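Local coordinates for Two-component system response regulator/GGDEF domain protein (Aeromonas salmonicida, PDB 3LUF), which probably makes the second messenger cyclic di-GMP from two GTP molecules through a GGDEF domain absent from this construct, which holds its two receiver domains, at residues B[99-104]-B[109-114]. Residues are numbered along the deposited sequence; the frame is centred on the assembly and turned at random.
Sequences DYVMKD and LQYAVG
Val101 meets Ala112 where strand 99-102, at one border of the five-stranded parallel sheet, packs against helix 106-122, the two short segments running roughly antiparallel at 139° with their axes 6.8 Å apart. This is the last strand and last helix of the first CheY-like receiver domain, and a short turn leads from one into the other, three of the four residues between the segments being already helical.

Val101 is the centre of the apolar patch. Its two methyls straddle the single methyl of Ala112: CG1 and CG2 each lie 3.6 Å from Ala112 CB. CG1 stands anti to the backbone N (chi1 174°), which places CG2 beside that N and lets it also meet the ring edge of Tyr111, 3.9 Å from CD2. Further along, Leu109 reaches back with one branch, CD2, to rest 3.6 Å from Lys103 CB, while its side chain also packs on Met19 and Leu20 of helix 14-27.

Lys103 gives this contact only its base. The extended chain carries NZ away to salt bridges with Asp55 and Glu11, beside the bound magnesium ion; Asp55 is the predicted phosphorylation site, and a lysine in this position is a hallmark of receiver domains.

Two residues before Val101, Asp99 and Tyr111 approach from opposite directions, with carboxylate and ring planes nearly perpendicular. Asp99 OD2 also accepts a bond from Gln236 in the second receiver domain, while OD1 pairs with Lys219 of the second subunit, so this carboxylate joins both domains and the dimer partner. Across the contact itself, Tyr111 OH donates to the syn lone pair of Asp99 OD2 at 2.7 Å, with that oxygen at the ring's edge and in its plane.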
loop_
_atom_site.group_PDB
_atom_site.type_symbol
_atom_site.label_atom_id
_atom_site.label_comp_id
_atom_site.label_asym_id
_atom_site.label_seq_id
_atom_site.Cartn_x
_atom_site.Cartn_y
_atom_site.Cartn_z
ATOM N N ASP B 99 7.719 -4.206 18.205
ATOM C CA ASP B 99 6.449 -3.546 17.917
ATOM C C ASP B 99 5.559 -3.768 19.141
ATOM O O ASP B 99 5.984 -4.409 20.107
ATOM C CB ASP B 99 5.855 -4.164 16.633
ATOM C CG ASP B 99 4.757 -3.311 15.990
ATOM O OD1 ASP B 99 4.447 -2.200 16.493
ATOM O OD2 ASP B 99 4.213 -3.766 14.948
ATOM N N TYR B 100 4.352 -3.214 19.127
ATOM C CA TYR B 100 3.371 -3.551 20.150
ATOM C C TYR B 100 2.029 -3.857 19.510
ATOM O O TYR B 100 1.762 -3.460 18.371
ATOM C CB TYR B 100 3.218 -2.436 21.203
ATOM C CG TYR B 100 2.731 -1.131 20.635
ATOM C CD1 TYR B 100 1.384 -0.766 20.717
ATOM C CD2 TYR B 100 3.627 -0.258 19.996
ATOM C CE1 TYR B 100 0.954 0.447 20.188
ATOM C CE2 TYR B 100 3.200 0.942 19.464
ATOM C CZ TYR B 100 1.877 1.285 19.554
ATOM O OH TYR B 100 1.484 2.485 19.010
ATOM N N VAL B 101 1.198 -4.566 20.266
ATOM C CA VAL B 101 -0.134 -4.969 19.839
ATOM C C VAL B 101 -1.097 -4.453 20.881
ATOM O O VAL B 101 -0.883 -4.645 22.084
ATOM C CB VAL B 101 -0.255 -6.511 19.740
ATOM C CG1 VAL B 101 -1.690 -6.953 19.439
ATOM C CG2 VAL B 101 0.660 -7.029 18.643
HETATM N N MSE B 102 -2.137 -3.754 20.438
HETATM C CA MSE B 102 -3.188 -3.369 21.376
HETATM C C MSE B 102 -4.055 -4.568 21.722
HETATM O O MSE B 102 -4.443 -5.329 20.814
HETATM C CB MSE B 102 -4.060 -2.260 20.768
HETATM C CG MSE B 102 -3.313 -0.990 20.437
HETATM SE SE MSE B 102 -2.463 -0.100 21.977
HETATM C CE MSE B 102 -3.887 -0.001 23.256
ATOM N N LYS B 103 -4.364 -4.750 23.014
ATOM C CA LYS B 103 -5.199 -5.885 23.430
ATOM C C LYS B 103 -6.492 -5.467 24.109
ATOM O O LYS B 103 -7.028 -6.206 24.932
ATOM C CB LYS B 103 -4.425 -6.929 24.262
ATOM C CG LYS B 103 -3.753 -6.353 25.485
ATOM C CD LYS B 103 -3.281 -7.453 26.419
ATOM C CE LYS B 103 -2.571 -6.835 27.639
ATOM N NZ LYS B 103 -2.502 -7.889 28.709
ATOM N N ASP B 104 -7.002 -4.296 23.721
ATOM C CA ASP B 104 -8.227 -3.769 24.327
ATOM C C ASP B 104 -9.496 -4.320 23.683
ATOM O O ASP B 104 -10.563 -4.147 24.233
ATOM C CB ASP B 104 -8.234 -2.232 24.348
ATOM C CG ASP B 104 -8.186 -1.624 22.958
ATOM O OD1 ASP B 104 -7.512 -2.164 22.067
ATOM O OD2 ASP B 104 -8.828 -0.571 22.764
ATOM N N LEU B 109 -6.453 -7.286 18.731
ATOM C CA LEU B 109 -5.568 -8.470 18.833
ATOM C C LEU B 109 -5.258 -9.072 17.499
ATOM O O LEU B 109 -4.189 -9.637 17.307
ATOM C CB LEU B 109 -6.215 -9.563 19.705
ATOM C CG LEU B 109 -6.098 -9.429 21.185
ATOM C CD1 LEU B 109 -6.887 -10.654 21.769
ATOM C CD2 LEU B 109 -4.609 -9.371 21.691
ATOM N N GLN B 110 -6.196 -8.960 16.560
ATOM C CA GLN B 110 -6.000 -9.502 15.242
ATOM C C GLN B 110 -4.714 -8.958 14.597
ATOM O O GLN B 110 -4.094 -9.646 13.806
ATOM C CB GLN B 110 -7.224 -9.213 14.363
ATOM C CG GLN B 110 -7.231 -9.924 13.048
ATOM C CD GLN B 110 -7.251 -11.436 13.181
ATOM O OE1 GLN B 110 -7.701 -11.995 14.190
ATOM N NE2 GLN B 110 -6.772 -12.101 12.162
ATOM N N TYR B 111 -4.320 -7.727 14.930
ATOM C CA TYR B 111 -3.049 -7.182 14.431
ATOM C C TYR B 111 -1.854 -8.141 14.698
ATOM O O TYR B 111 -0.964 -8.310 13.848
ATOM C CB TYR B 111 -2.770 -5.796 15.036
ATOM C CG TYR B 111 -1.496 -5.144 14.569
ATOM C CD1 TYR B 111 -1.460 -4.369 13.392
ATOM C CD2 TYR B 111 -0.319 -5.291 15.295
ATOM C CE1 TYR B 111 -0.247 -3.756 12.958
ATOM C CE2 TYR B 111 0.862 -4.700 14.881
ATOM C CZ TYR B 111 0.897 -3.948 13.719
ATOM O OH TYR B 111 2.091 -3.384 13.364
ATOM N N ALA B 112 -1.840 -8.743 15.877
ATOM C CA ALA B 112 -0.730 -9.637 16.265
ATOM C C ALA B 112 -0.637 -10.852 15.310
ATOM O O ALA B 112 0.453 -11.366 14.998
ATOM C CB ALA B 112 -0.933 -10.069 17.722
ATOM N N VAL B 113 -1.783 -11.286 14.804
ATOM C CA VAL B 113 -1.849 -12.477 13.952
ATOM C C VAL B 113 -1.176 -12.225 12.600
ATOM O O VAL B 113 -0.282 -12.969 12.170
ATOM C CB VAL B 113 -3.325 -12.944 13.740
ATOM C CG1 VAL B 113 -3.368 -14.181 12.869
ATOM C CG2 VAL B 113 -4.010 -13.208 15.078
ATOM N N GLY B 114 -1.562 -11.138 11.939
ATOM C CA GLY B 114 -0.916 -10.744 10.698
ATOM C C GLY B 114 0.545 -10.455 10.901
ATOM O O GLY B 114 1.350 -10.793 10.058
#